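Local coordinates for THB11 (Chlamydomonas reinhardtii, PDB 6TD7), which binds heme b through this bacterial-type globin domain, one part of a longer protein, and probably binds oxygen, with nitrite reduction also associated with it, at residues Asp38-Lys43 and Pro92-Leu97; Ser62-Pro67 and Arg121-Tyr126; Arg88-Glu93 and Asp128-Pro133. All blocks are in the same frame, centred on the assembly; numbering follows the deposited sequence.

Interaction 1 of 3, residues Asp38-Lys43 and Pro92-Leu97; sequences DPQLIK and PEDFDL. With HEM (protoporphyrin IX containing Fe), chain B.
Leu41 and Asp94 bring the two backbones closest, 6.7 Å between CA atoms, where the turn before helix 42-45 meets helix 92-108. The contact is part of the heme-pocket wall of the globin fold, with Phe95 CE1 3.2 Å from heme C2C. The one hydrogen bond across, from Gln40 NE2 to Asp94 OD1 (2.8 Å, 152° at the hydrogen), uses the syn lone pair, with amide and carboxylate nearly coplanar. A bend at chi2 (69°) turns the Gln40 amide to that carboxylate. Beside this pair Leu41 splits its methyls: CD2 lies 3.6 Å from Asp94 CB, and CD1 4.0 Å from heme CAB, on a vinyl group. Leu97 CD2 comes 3.2 Å from Asp38 OD2, a methyl against a carboxylate oxygen. Asp38 OD1 accepts from Gln40 N (2.8 Å), an Asx turn, and from Leu41 N (3.1 Å) on the opposite face, together an Asx motif. Asp38 OD2 bonds to Tyr101 OH, further along helix 92-108. Leu41 also touches Leu35 of helix 21-36, while Phe95 touches helix 125-131.

Interaction 2 of 3, residues Ser62-Pro67 and Arg121-Tyr126; sequences SWLFGP and RRMLPY. With HEM (protoporphyrin IX containing Fe), chain B.
Trp63 and Arg122 join the C-terminal end of helix 50-64 to that of helix 113-123. These are the E and H helices of the two-over-two sandwich that defines truncated hemoglobins. The polar contacts all come from one guanidinium group, which collects carbonyls where helix 50-64 ends and the chain turns away. Pro67 O is gripped twice, by Arg122 NH2 at 2.8 Å and, weakly, by Arg122 NH1. The NH2 bond lies in the carbonyl plane but is tilted from the guanidinium plane. NH1 adds weak, bent bonds to Leu64 O and Gly66 O.

The same cation lies over a face of the Trp63 indole. Arg122 CZ sits 4.3 Å from the centroid of the Trp63 five-membered ring, an off-centre cation-pi contact with the planes 43° apart. Trp63 NE1 hydrogen-bonds to Val70 O, which also takes a weak bond from Arg122 NH2. A methionine in place of Arg122 would probably leave the Pro67 carbonyl without its mate and the Trp63 face without its cation.

Apolar contacts complete the joint. The extended first torsion of Leu64 (chi1 179°) sends its CD1 along Arg122 CB, at 3.8 Å. Met123 belongs to the heme pocket and is modelled in two conformers; in one, its CE meets Leu64 CD2. The Tyr126 ring stands at 74° to the six-membered ring of Trp63, and there Tyr126 CE2 touches Trp63 CH2 at 3.8 Å.

Interaction 3 of 3, residues Arg88-Glu93 and Asp128-Pro133; sequences RGFSPE and DAIFTP. With HEM (protoporphyrin IX containing Fe), chain B.
Directly after Phe131, whose ring meets Phe90 and Pro92, the helix end is tied by one carbonyl: Asp128 O accepts from Thr132 OG1 (2.7 Å) and, weakly, from Thr132 N. The hydroxyl thus closes the last turn of helix 125-131. The contact itself is carried by the Phe131 ring, which is sandwiched. Over one face lies Pro92, whose CD is 4.0 Å from the Phe131 ring centroid and 18° off the normal, a CH-pi contact. Under the opposite face lies the CG2 methyl of its own neighbour Ile130. With CG anti to the carbonyl carbon (chi1 -63°), Phe131 points its rim at the 90-91 backbone, and its CE1 comes 3.5 Å from Phe90 O.

The Phe90 ring touches both this ring and the porphyrin. Its CE2 is 3.7 Å from Phe131 CZ, and its CZ is 3.5 Å from heme C3B. The two phenyl planes are 36° apart. The Ser91 side chain caps a backbone N in the first turn of helix 92-108, while Asp94 OD2 accepts from Ser91 N; the pair forms a capping box. Ile130 also touches His81, the axial ligand of the heme iron.

No hydrogen bond crosses between the segments. The end of helix 125-131 is held against the 90-92 backbone by ring and methyl packing, with the Phe131 rim close to the Phe90 and Ser91 carbonyls, so the fit depends on shape more than on charge.

All three contacts reach the heme, but from different parts of the fold. Interaction 1 is the most buried. Interactions 2 and 3 are partly open to solvent, and interaction 2 lies across the chain's centre from interaction 1. Helix 92-108 serves interactions 1 and 3, which share Pro92 and Glu93, and helix 125-131 serves interactions 2 and 3. Phe95 ties the set together by packing on Tyr126, Ile130 and Phe131, and Lys43 O probably accepts a bond from Arg88 NH1. The chemistry differs: a single amide-carboxylate bond beside leucines in interaction 1, a cation collecting carbonyls in interaction 2, and mainly apolar and aromatic packing, without a hydrogen bond between the segments, in interaction 3.

Interaction 1 of 3, residues Asp38-Lys43 and Pro92-Leu97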
loop_
_atom_site.group_PDB
_atom_site.type_symbol
_atom_site.label_atom_id
_atom_site.label_comp_id
_atom_site.label_asym_id
_atom_site.label_seq_id
_atom_site.Cartn_x
_atom_site.Cartn_y
_atom_site.Cartn_z
ATOM N N ASP A 38 -1.966 14.730 -0.473
ATOM C CA ASP A 38 -2.386 14.884 0.920
ATOM C C ASP A 38 -1.376 15.728 1.687
ATOM O O ASP A 38 -0.181 15.411 1.678
ATOM C CB ASP A 38 -2.537 13.524 1.585
ATOM C CG ASP A 38 -3.049 13.626 3.004
ATOM O OD1 ASP A 38 -2.264 14.005 3.897
ATOM O OD2 ASP A 38 -4.243 13.339 3.223
ATOM N N PRO A 39 -1.812 16.786 2.383
ATOM C CA PRO A 39 -0.840 17.692 3.021
ATOM C C PRO A 39 -0.131 17.100 4.230
ATOM O O PRO A 39 0.921 17.623 4.616
ATOM C CB PRO A 39 -1.695 18.906 3.412
ATOM C CG PRO A 39 -3.074 18.357 3.573
ATOM C CD PRO A 39 -3.201 17.249 2.565
ATOM N N GLN A 40 -0.666 16.039 4.844
ATOM C CA GLN A 40 0.040 15.384 5.943
ATOM C C GLN A 40 1.056 14.367 5.438
ATOM O O GLN A 40 2.098 14.173 6.074
ATOM C CB GLN A 40 -0.961 14.711 6.890
ATOM C CG GLN A 40 -0.359 13.740 7.916
ATOM C CD GLN A 40 0.479 14.419 8.996
ATOM O OE1 GLN A 40 0.374 15.626 9.215
ATOM N NE2 GLN A 40 1.309 13.633 9.683
ATOM N N LEU A 41 0.787 13.717 4.306
ATOM C CA LEU A 41 1.693 12.695 3.797
ATOM C C LEU A 41 2.786 13.263 2.905
ATOM O O LEU A 41 3.836 12.629 2.754
ATOM C CB LEU A 41 0.908 11.634 3.023
ATOM C CG LEU A 41 -0.206 10.960 3.826
ATOM C CD1 LEU A 41 -0.906 9.912 2.983
ATOM C CD2 LEU A 41 0.328 10.349 5.115
ATOM N N ILE A 42 2.574 14.442 2.322
ATOM C CA ILE A 42 3.580 15.008 1.431
ATOM C C ILE A 42 4.888 15.247 2.178
ATOM O O ILE A 42 5.972 15.180 1.582
ATOM C CB ILE A 42 3.021 16.295 0.789
ATOM C CG1 ILE A 42 3.827 16.670 -0.457
ATOM C CG2 ILE A 42 2.992 17.434 1.805
ATOM C CD1 ILE A 42 3.760 15.636 -1.569
ATOM N N LYS A 43 4.815 15.504 3.491
ATOM C CA LYS A 43 6.018 15.611 4.309
ATOM C C LYS A 43 6.975 14.453 4.069
ATOM O O LYS A 43 8.196 14.612 4.171
ATOM C CB LYS A 43 5.663 15.624 5.801
ATOM C CG LYS A 43 4.492 16.497 6.204
ATOM C CD LYS A 43 4.295 16.469 7.720
ATOM C CE LYS A 43 2.978 17.117 8.118
ATOM N NZ LYS A 43 2.940 17.503 9.557
ATOM N N PRO A 92 1.460 5.524 12.759
ATOM C CA PRO A 92 0.324 4.661 12.401
ATOM C C PRO A 92 -0.845 5.421 11.802
ATOM O O PRO A 92 -1.544 4.895 10.926
ATOM C CB PRO A 92 -0.049 4.016 13.743
ATOM C CG PRO A 92 1.214 4.020 14.522
ATOM C CD PRO A 92 1.953 5.263 14.124
ATOM N N GLU A 93 -1.077 6.654 12.252
ATOM C CA GLU A 93 -2.168 7.445 11.697
ATOM C C GLU A 93 -1.905 7.828 10.247
ATOM O O GLU A 93 -2.853 7.921 9.459
ATOM C CB GLU A 93 -2.393 8.683 12.560
ATOM C CG GLU A 93 -2.868 8.354 13.966
ATOM C CD GLU A 93 -1.752 8.405 14.993
ATOM O OE1 GLU A 93 -1.989 8.955 16.088
ATOM O OE2 GLU A 93 -0.638 7.910 14.705
ATOM N N ASP A 94 -0.641 8.040 9.862
ATOM C CA ASP A 94 -0.342 8.282 8.452
ATOM C C ASP A 94 -0.601 7.026 7.624
ATOM O O ASP A 94 -1.123 7.107 6.507
ATOM C CB ASP A 94 1.107 8.745 8.281
ATOM C CG ASP A 94 1.402 10.044 9.014
ATOM O OD1 ASP A 94 0.597 10.994 8.902
ATOM O OD2 ASP A 94 2.448 10.112 9.697
ATOM N N PHE A 95 -0.269 5.854 8.172
ATOM C CA PHE A 95 -0.536 4.612 7.457
ATOM C C PHE A 95 -2.034 4.391 7.270
ATOM O O PHE A 95 -2.468 3.909 6.216
ATOM C CB PHE A 95 0.092 3.428 8.196
ATOM C CG PHE A 95 0.203 2.185 7.354
ATOM C CD1 PHE A 95 1.139 2.104 6.337
ATOM C CD2 PHE A 95 -0.630 1.103 7.571
ATOM C CE1 PHE A 95 1.241 0.969 5.553
ATOM C CE2 PHE A 95 -0.529 -0.038 6.788
ATOM C CZ PHE A 95 0.406 -0.102 5.781
ATOM N N ASP A 96 -2.843 4.732 8.279
ATOM C CA ASP A 96 -4.291 4.646 8.124
ATOM C C ASP A 96 -4.758 5.460 6.921
ATOM O O ASP A 96 -5.585 5.005 6.125
ATOM C CB ASP A 96 -4.998 5.142 9.389
ATOM C CG ASP A 96 -4.840 4.204 10.575
ATOM O OD1 ASP A 96 -4.505 3.012 10.393
ATOM O OD2 ASP A 96 -5.085 4.674 11.707
ATOM N N LEU A 97 -4.244 6.682 6.784
ATOM C CA LEU A 97 -4.621 7.520 5.649
ATOM C C LEU A 97 -4.237 6.857 4.333
ATOM O O LEU A 97 -5.018 6.862 3.373
ATOM C CB LEU A 97 -3.962 8.887 5.801
ATOM C CG LEU A 97 -4.459 10.096 5.016
ATOM C CD1 LEU A 97 -5.973 10.175 4.957
ATOM C CD2 LEU A 97 -3.881 11.342 5.676
HETATM C CHA HEM B . 8.298 1.655 0.503
HETATM C CHB HEM B . 6.402 5.806 2.230
HETATM C CHC HEM B . 2.027 3.761 2.760
HETATM C CHD HEM B . 4.019 -0.535 1.470
HETATM C C1A HEM B . 8.176 2.978 0.888
HETATM C C2A HEM B . 9.171 4.037 0.802
HETATM C C3A HEM B . 8.623 5.159 1.280
HETATM C C4A HEM B . 7.269 4.875 1.689
HETATM C CMA HEM B . 9.295 6.543 1.382
HETATM C CAA HEM B . 10.610 3.942 0.242
HETATM C CBA HEM B . 11.431 2.863 0.927
HETATM C CGA HEM B . 12.715 2.656 0.160
HETATM O O1A HEM B . 13.652 2.052 0.742
HETATM O O2A HEM B . 12.808 3.085 -1.022
HETATM C C1B HEM B . 5.053 5.632 2.465
HETATM C C2B HEM B . 4.120 6.670 2.846
HETATM C C3B HEM B . 2.913 6.119 3.005
HETATM C C4B HEM B . 3.030 4.703 2.722
HETATM C CMB HEM B . 4.469 8.160 3.048
HETATM C CAB HEM B . 1.634 6.888 3.407
HETATM C CBB HEM B . 0.537 6.262 3.839
HETATM C C1C HEM B . 2.215 2.435 2.430
HETATM C C2C HEM B . 1.156 1.464 2.392
HETATM C C3C HEM B . 1.681 0.287 2.061
HETATM C C4C HEM B . 3.109 0.449 1.834
HETATM C CMC HEM B . -0.326 1.747 2.725
HETATM C CAC HEM B . 0.848 -1.000 1.925
HETATM C CBC HEM B . 1.376 -2.166 2.297
HETATM C C1D HEM B . 5.307 -0.296 1.013
HETATM C C2D HEM B . 6.146 -1.231 0.293
HETATM C C3D HEM B . 7.317 -0.632 0.038
HETATM C C4D HEM B . 7.275 0.716 0.563
HETATM C CMD HEM B . 5.734 -2.669 -0.090
HETATM C CAD HEM B . 8.508 -1.221 -0.737
HETATM C CBD HEM B . 9.436 -2.065 0.114
HETATM C CGD HEM B . 10.399 -2.638 -0.890
HETATM O O1D HEM B . 10.201 -3.807 -1.315
HETATM O O2D HEM B . 11.342 -1.906 -1.290
HETATM N NA HEM B . 7.030 3.535 1.438
HETATM N NB HEM B . 4.352 4.441 2.394
HETATM N NC HEM B . 3.397 1.788 2.072
HETATM N ND HEM B . 6.032 0.877 1.156
HETATM FE FE HEM B . 5.209 2.620 1.731
#

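Interaction 2 of 3, residues Ser62-Pro67 and Arg121-Tyr126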
loop_
_atom_site.group_PDB
_atom_site.type_symbol
_atom_site.label_atom_id
_atom_site.label_comp_id
_atom_site.label_asym_id
_atom_site.label_seq_id
_atom_site.Cartn_x
_atom_site.Cartn_y
_atom_site.Cartn_z
ATOM N N SER A 62 1.954 -7.014 -6.488
ATOM C CA SER A 62 1.801 -8.264 -7.221
ATOM C C SER A 62 1.379 -9.395 -6.293
ATOM O O SER A 62 0.516 -10.208 -6.644
ATOM C CB SER A 62 3.110 -8.614 -7.931
ATOM O OG SER A 62 2.999 -9.814 -8.677
ATOM N N TRP A 63 1.993 -9.475 -5.107
ATOM C CA TRP A 63 1.562 -10.445 -4.107
ATOM C C TRP A 63 0.134 -10.166 -3.651
ATOM O O TRP A 63 -0.678 -11.088 -3.503
ATOM C CB TRP A 63 2.508 -10.414 -2.902
ATOM C CG TRP A 63 1.939 -11.070 -1.665
ATOM C CD1 TRP A 63 1.979 -12.396 -1.357
ATOM C CD2 TRP A 63 1.248 -10.427 -0.579
ATOM N NE1 TRP A 63 1.359 -12.625 -0.154
ATOM C CE2 TRP A 63 0.904 -11.434 0.347
ATOM C CE3 TRP A 63 0.892 -9.102 -0.299
ATOM C CZ2 TRP A 63 0.213 -11.160 1.532
ATOM C CZ3 TRP A 63 0.209 -8.828 0.881
ATOM C CH2 TRP A 63 -0.120 -9.853 1.781
ATOM N N LEU A 64 -0.184 -8.890 -3.438
ATOM C CA LEU A 64 -1.461 -8.524 -2.836
ATOM C C LEU A 64 -2.639 -8.987 -3.682
ATOM O O LEU A 64 -3.635 -9.485 -3.145
ATOM C CB LEU A 64 -1.514 -7.012 -2.636
ATOM C CG LEU A 64 -2.794 -6.432 -2.047
ATOM C CD1 LEU A 64 -2.959 -6.830 -0.605
ATOM C CD2 LEU A 64 -2.753 -4.925 -2.187
ATOM N N PHE A 65 -2.566 -8.805 -4.997
ATOM C CA PHE A 65 -3.633 -9.247 -5.885
ATOM C C PHE A 65 -3.392 -10.647 -6.430
ATOM O O PHE A 65 -4.126 -11.096 -7.318
ATOM C CB PHE A 65 -3.812 -8.243 -7.024
ATOM C CG PHE A 65 -4.400 -6.934 -6.580
ATOM C CD1 PHE A 65 -5.767 -6.789 -6.430
ATOM C CD2 PHE A 65 -3.582 -5.855 -6.291
ATOM C CE1 PHE A 65 -6.307 -5.586 -6.017
ATOM C CE2 PHE A 65 -4.118 -4.656 -5.870
ATOM C CZ PHE A 65 -5.479 -4.521 -5.736
ATOM N N GLY A 66 -2.408 -11.359 -5.892
ATOM C CA GLY A 66 -2.091 -12.687 -6.347
ATOM C C GLY A 66 -2.877 -13.751 -5.614
ATOM O O GLY A 66 -3.864 -13.476 -4.922
ATOM N N PRO A 67 -2.448 -14.999 -5.759
ATOM C CA PRO A 67 -3.119 -16.114 -5.081
ATOM C C PRO A 67 -3.269 -15.861 -3.592
ATOM O O PRO A 67 -2.423 -15.200 -2.972
ATOM C CB PRO A 67 -2.177 -17.298 -5.352
ATOM C CG PRO A 67 -1.526 -16.956 -6.647
ATOM C CD PRO A 67 -1.362 -15.457 -6.645
ATOM N N ARG A 121 -8.026 -6.608 4.062
ATOM C CA ARG A 121 -7.679 -7.530 5.140
ATOM C C ARG A 121 -6.292 -8.127 4.937
ATOM O O ARG A 121 -5.584 -8.395 5.913
ATOM C CB ARG A 121 -8.723 -8.642 5.258
ATOM C CG ARG A 121 -9.923 -8.257 6.115
ATOM C CD ARG A 121 -10.857 -9.442 6.393
ATOM N NE ARG A 121 -11.378 -10.012 5.156
ATOM C CZ ARG A 121 -12.469 -9.585 4.527
ATOM N NH1 ARG A 121 -13.184 -8.575 5.011
ATOM N NH2 ARG A 121 -12.841 -10.171 3.400
ATOM N N ARG A 122 -5.883 -8.333 3.684
ATOM C CA ARG A 122 -4.539 -8.825 3.418
ATOM C C ARG A 122 -3.483 -7.779 3.745
ATOM O O ARG A 122 -2.358 -8.125 4.126
ATOM C CB ARG A 122 -4.413 -9.226 1.953
ATOM C CG ARG A 122 -4.533 -10.699 1.695
ATOM C CD ARG A 122 -4.042 -11.028 0.299
ATOM N NE ARG A 122 -3.124 -12.158 0.323
ATOM C CZ ARG A 122 -2.695 -12.795 -0.759
ATOM N NH1 ARG A 122 -3.105 -12.415 -1.965
ATOM N NH2 ARG A 122 -1.862 -13.818 -0.625
ATOM N N MET A 123 -3.836 -6.504 3.604
ATOM C CA MET A 123 -2.895 -5.416 3.821
ATOM C C MET A 123 -2.796 -5.028 5.288
ATOM O O MET A 123 -1.760 -4.510 5.718
ATOM C CB MET A 123 -3.326 -4.202 3.000
ATOM C CG MET A 123 -2.323 -3.075 2.995
ATOM S SD MET A 123 -2.951 -1.625 2.134
ATOM C CE MET A 123 -3.265 -2.292 0.503
ATOM N N LEU A 124 -3.856 -5.267 6.057
ATOM C CA LEU A 124 -3.897 -4.774 7.428
ATOM C C LEU A 124 -2.721 -5.242 8.273
ATOM O O LEU A 124 -2.163 -4.414 9.012
ATOM C CB LEU A 124 -5.220 -5.186 8.085
ATOM C CG LEU A 124 -5.342 -4.858 9.574
ATOM C CD1 LEU A 124 -5.074 -3.384 9.829
ATOM C CD2 LEU A 124 -6.723 -5.250 10.081
ATOM N N PRO A 125 -2.301 -6.506 8.233
ATOM C CA PRO A 125 -1.166 -6.920 9.071
ATOM C C PRO A 125 0.080 -6.061 8.878
ATOM O O PRO A 125 0.923 -5.989 9.780
ATOM C CB PRO A 125 -0.925 -8.373 8.634
ATOM C CG PRO A 125 -2.249 -8.830 8.086
ATOM C CD PRO A 125 -2.840 -7.619 7.428
ATOM N N TYR A 126 0.216 -5.396 7.735
ATOM C CA TYR A 126 1.452 -4.665 7.465
ATOM C C TYR A 126 1.496 -3.323 8.163
ATOM O O TYR A 126 2.570 -2.711 8.212
ATOM C CB TYR A 126 1.651 -4.559 5.954
ATOM C CG TYR A 126 2.056 -5.925 5.501
ATOM C CD1 TYR A 126 3.373 -6.334 5.603
ATOM C CD2 TYR A 126 1.105 -6.851 5.101
ATOM C CE1 TYR A 126 3.744 -7.606 5.260
ATOM C CE2 TYR A 126 1.468 -8.130 4.755
ATOM C CZ TYR A 126 2.790 -8.500 4.838
ATOM O OH TYR A 126 3.175 -9.771 4.500
HETATM C CHA HEM B . 8.298 1.655 0.503
HETATM C CHB HEM B . 6.402 5.806 2.230
HETATM C CHC HEM B . 2.027 3.761 2.760
HETATM C CHD HEM B . 4.019 -0.535 1.470
HETATM C C1A HEM B . 8.176 2.978 0.888
HETATM C C2A HEM B . 9.171 4.037 0.802
HETATM C C3A HEM B . 8.623 5.159 1.280
HETATM C C4A HEM B . 7.269 4.875 1.689
HETATM C CMA HEM B . 9.295 6.543 1.382
HETATM C CAA HEM B . 10.610 3.942 0.242
HETATM C CBA HEM B . 11.431 2.863 0.927
HETATM C CGA HEM B . 12.715 2.656 0.160
HETATM O O1A HEM B . 13.652 2.052 0.742
HETATM O O2A HEM B . 12.808 3.085 -1.022
HETATM C C1B HEM B . 5.053 5.632 2.465
HETATM C C2B HEM B . 4.120 6.670 2.846
HETATM C C3B HEM B . 2.913 6.119 3.005
HETATM C C4B HEM B . 3.030 4.703 2.722
HETATM C CMB HEM B . 4.469 8.160 3.048
HETATM C CAB HEM B . 1.634 6.888 3.407
HETATM C CBB HEM B . 0.537 6.262 3.839
HETATM C C1C HEM B . 2.215 2.435 2.430
HETATM C C2C HEM B . 1.156 1.464 2.392
HETATM C C3C HEM B . 1.681 0.287 2.061
HETATM C C4C HEM B . 3.109 0.449 1.834
HETATM C CMC HEM B . -0.326 1.747 2.725
HETATM C CAC HEM B . 0.848 -1.000 1.925
HETATM C CBC HEM B . 1.376 -2.166 2.297
HETATM C C1D HEM B . 5.307 -0.296 1.013
HETATM C C2D HEM B . 6.146 -1.231 0.293
HETATM C C3D HEM B . 7.317 -0.632 0.038
HETATM C C4D HEM B . 7.275 0.716 0.563
HETATM C CMD HEM B . 5.734 -2.669 -0.090
HETATM C CAD HEM B . 8.508 -1.221 -0.737
HETATM C CBD HEM B . 9.436 -2.065 0.114
HETATM C CGD HEM B . 10.399 -2.638 -0.890
HETATM O O1D HEM B . 10.201 -3.807 -1.315
HETATM O O2D HEM B . 11.342 -1.906 -1.290
HETATM N NA HEM B . 7.030 3.535 1.438
HETATM N NB HEM B . 4.352 4.441 2.394
HETATM N NC HEM B . 3.397 1.788 2.072
HETATM N ND HEM B . 6.032 0.877 1.156
HETATM FE FE HEM B . 5.209 2.620 1.731
#

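Interaction 3 of 3, residues Arg88-Glu93 and Asp128-Pro133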
loop_
_atom_site.group_PDB
_atom_site.type_symbol
_atom_site.label_atom_id
_atom_site.label_comp_id
_atom_site.label_asym_id
_atom_site.label_seq_id
_atom_site.Cartn_x
_atom_site.Cartn_y
_atom_site.Cartn_z
ATOM N N ARG A 88 11.214 11.653 10.257
ATOM C CA ARG A 88 10.086 12.538 9.999
ATOM C C ARG A 88 8.826 12.188 10.780
ATOM O O ARG A 88 7.805 12.867 10.615
ATOM C CB ARG A 88 9.767 12.541 8.497
ATOM C CG ARG A 88 11.012 12.591 7.632
ATOM C CD ARG A 88 10.709 13.025 6.219
ATOM N NE ARG A 88 11.917 13.038 5.401
ATOM C CZ ARG A 88 11.944 13.349 4.109
ATOM N NH1 ARG A 88 10.824 13.677 3.479
ATOM N NH2 ARG A 88 13.092 13.327 3.448
ATOM N N GLY A 89 8.860 11.158 11.620
ATOM C CA GLY A 89 7.725 10.856 12.467
ATOM C C GLY A 89 6.567 10.154 11.799
ATOM O O GLY A 89 5.453 10.194 12.331
ATOM N N PHE A 90 6.784 9.526 10.644
ATOM C CA PHE A 90 5.781 8.660 10.029
ATOM C C PHE A 90 5.138 7.773 11.087
ATOM O O PHE A 90 5.830 7.049 11.809
ATOM C CB PHE A 90 6.442 7.810 8.942
ATOM C CG PHE A 90 5.479 7.051 8.067
ATOM C CD1 PHE A 90 4.516 7.718 7.327
ATOM C CD2 PHE A 90 5.573 5.671 7.947
ATOM C CE1 PHE A 90 3.648 7.023 6.512
ATOM C CE2 PHE A 90 4.709 4.970 7.126
ATOM C CZ PHE A 90 3.748 5.648 6.407
ATOM N N SER A 91 3.816 7.829 11.169
ATOM C CA SER A 91 3.062 7.304 12.296
ATOM C C SER A 91 1.979 6.345 11.843
ATOM O O SER A 91 1.591 6.332 10.670
ATOM C CB SER A 91 2.417 8.455 13.087
ATOM O OG SER A 91 1.418 9.090 12.306
ATOM N N PRO A 92 1.460 5.524 12.759
ATOM C CA PRO A 92 0.324 4.661 12.401
ATOM C C PRO A 92 -0.845 5.421 11.802
ATOM O O PRO A 92 -1.544 4.895 10.926
ATOM C CB PRO A 92 -0.049 4.016 13.743
ATOM C CG PRO A 92 1.214 4.020 14.522
ATOM C CD PRO A 92 1.953 5.263 14.124
ATOM N N GLU A 93 -1.077 6.654 12.252
ATOM C CA GLU A 93 -2.168 7.445 11.697
ATOM C C GLU A 93 -1.905 7.828 10.247
ATOM O O GLU A 93 -2.853 7.921 9.459
ATOM C CB GLU A 93 -2.393 8.683 12.560
ATOM C CG GLU A 93 -2.868 8.354 13.966
ATOM C CD GLU A 93 -1.752 8.405 14.993
ATOM O OE1 GLU A 93 -1.989 8.955 16.088
ATOM O OE2 GLU A 93 -0.638 7.910 14.705
ATOM N N ASP A 128 0.929 -3.239 11.587
ATOM C CA ASP A 128 1.717 -3.715 12.720
ATOM C C ASP A 128 3.154 -4.034 12.313
ATOM O O ASP A 128 4.090 -3.819 13.092
ATOM C CB ASP A 128 1.052 -4.951 13.331
ATOM C CG ASP A 128 -0.129 -4.606 14.224
ATOM O OD1 ASP A 128 -0.346 -3.410 14.514
ATOM O OD2 ASP A 128 -0.834 -5.545 14.646
ATOM N N ALA A 129 3.351 -4.556 11.099
ATOM C CA ALA A 129 4.703 -4.868 10.654
ATOM C C ALA A 129 5.564 -3.613 10.591
ATOM O O ALA A 129 6.723 -3.623 11.022
ATOM C CB ALA A 129 4.670 -5.552 9.288
ATOM N N ILE A 130 5.013 -2.521 10.062
ATOM C CA ILE A 130 5.800 -1.307 9.871
ATOM C C ILE A 130 6.182 -0.684 11.211
ATOM O O ILE A 130 7.304 -0.192 11.378
ATOM C CB ILE A 130 5.030 -0.313 8.983
ATOM C CG1 ILE A 130 5.082 -0.771 7.522
ATOM C CG2 ILE A 130 5.605 1.085 9.133
ATOM C CD1 ILE A 130 4.135 -0.037 6.611
ATOM N N PHE A 131 5.270 -0.688 12.184
ATOM C CA PHE A 131 5.419 0.148 13.369
ATOM C C PHE A 131 5.768 -0.610 14.641
ATOM O O PHE A 131 5.943 0.022 15.688
ATOM C CB PHE A 131 4.135 0.964 13.586
ATOM C CG PHE A 131 3.856 1.922 12.472
ATOM C CD1 PHE A 131 4.598 3.086 12.348
ATOM C CD2 PHE A 131 2.884 1.648 11.526
ATOM C CE1 PHE A 131 4.362 3.967 11.307
ATOM C CE2 PHE A 131 2.645 2.525 10.486
ATOM C CZ PHE A 131 3.386 3.685 10.377
ATOM N N THR A 132 5.903 -1.929 14.592
ATOM C CA THR A 132 6.290 -2.673 15.784
ATOM C C THR A 132 7.807 -2.739 15.876
ATOM O O THR A 132 8.447 -3.283 14.966
ATOM C CB THR A 132 5.709 -4.076 15.761
ATOM O OG1 THR A 132 4.279 -4.007 15.760
ATOM C CG2 THR A 132 6.172 -4.849 16.992
ATOM N N PRO A 133 8.427 -2.194 16.926
ATOM C CA PRO A 133 9.884 -2.315 17.054
ATOM C C PRO A 133 10.338 -3.766 17.025
ATOM O O PRO A 133 9.686 -4.658 17.572
ATOM C CB PRO A 133 10.177 -1.664 18.413
ATOM C CG PRO A 133 9.071 -0.703 18.614
ATOM C CD PRO A 133 7.855 -1.327 17.974
HETATM C CHA HEM B . 8.298 1.655 0.503
HETATM C CHB HEM B . 6.402 5.806 2.230
HETATM C CHC HEM B . 2.027 3.761 2.760
HETATM C CHD HEM B . 4.019 -0.535 1.470
HETATM C C1A HEM B . 8.176 2.978 0.888
HETATM C C2A HEM B . 9.171 4.037 0.802
HETATM C C3A HEM B . 8.623 5.159 1.280
HETATM C C4A HEM B . 7.269 4.875 1.689
HETATM C CMA HEM B . 9.295 6.543 1.382
HETATM C CAA HEM B . 10.610 3.942 0.242
HETATM C CBA HEM B . 11.431 2.863 0.927
HETATM C CGA HEM B . 12.715 2.656 0.160
HETATM O O1A HEM B . 13.652 2.052 0.742
HETATM O O2A HEM B . 12.808 3.085 -1.022
HETATM C C1B HEM B . 5.053 5.632 2.465
HETATM C C2B HEM B . 4.120 6.670 2.846
HETATM C C3B HEM B . 2.913 6.119 3.005
HETATM C C4B HEM B . 3.030 4.703 2.722
HETATM C CMB HEM B . 4.469 8.160 3.048
HETATM C CAB HEM B . 1.634 6.888 3.407
HETATM C CBB HEM B . 0.537 6.262 3.839
HETATM C C1C HEM B . 2.215 2.435 2.430
HETATM C C2C HEM B . 1.156 1.464 2.392
HETATM C C3C HEM B . 1.681 0.287 2.061
HETATM C C4C HEM B . 3.109 0.449 1.834
HETATM C CMC HEM B . -0.326 1.747 2.725
HETATM C CAC HEM B . 0.848 -1.000 1.925
HETATM C CBC HEM B . 1.376 -2.166 2.297
HETATM C C1D HEM B . 5.307 -0.296 1.013
HETATM C C2D HEM B . 6.146 -1.231 0.293
HETATM C C3D HEM B . 7.317 -0.632 0.038
HETATM C C4D HEM B . 7.275 0.716 0.563
HETATM C CMD HEM B . 5.734 -2.669 -0.090
HETATM C CAD HEM B . 8.508 -1.221 -0.737
HETATM C CBD HEM B . 9.436 -2.065 0.114
HETATM C CGD HEM B . 10.399 -2.638 -0.890
HETATM O O1D HEM B . 10.201 -3.807 -1.315
HETATM O O2D HEM B . 11.342 -1.906 -1.290
HETATM N NA HEM B . 7.030 3.535 1.438
HETATM N NB HEM B . 4.352 4.441 2.394
HETATM N NC HEM B . 3.397 1.788 2.072
HETATM N ND HEM B . 6.032 0.877 1.156
HETATM FE FE HEM B . 5.209 2.620 1.731
#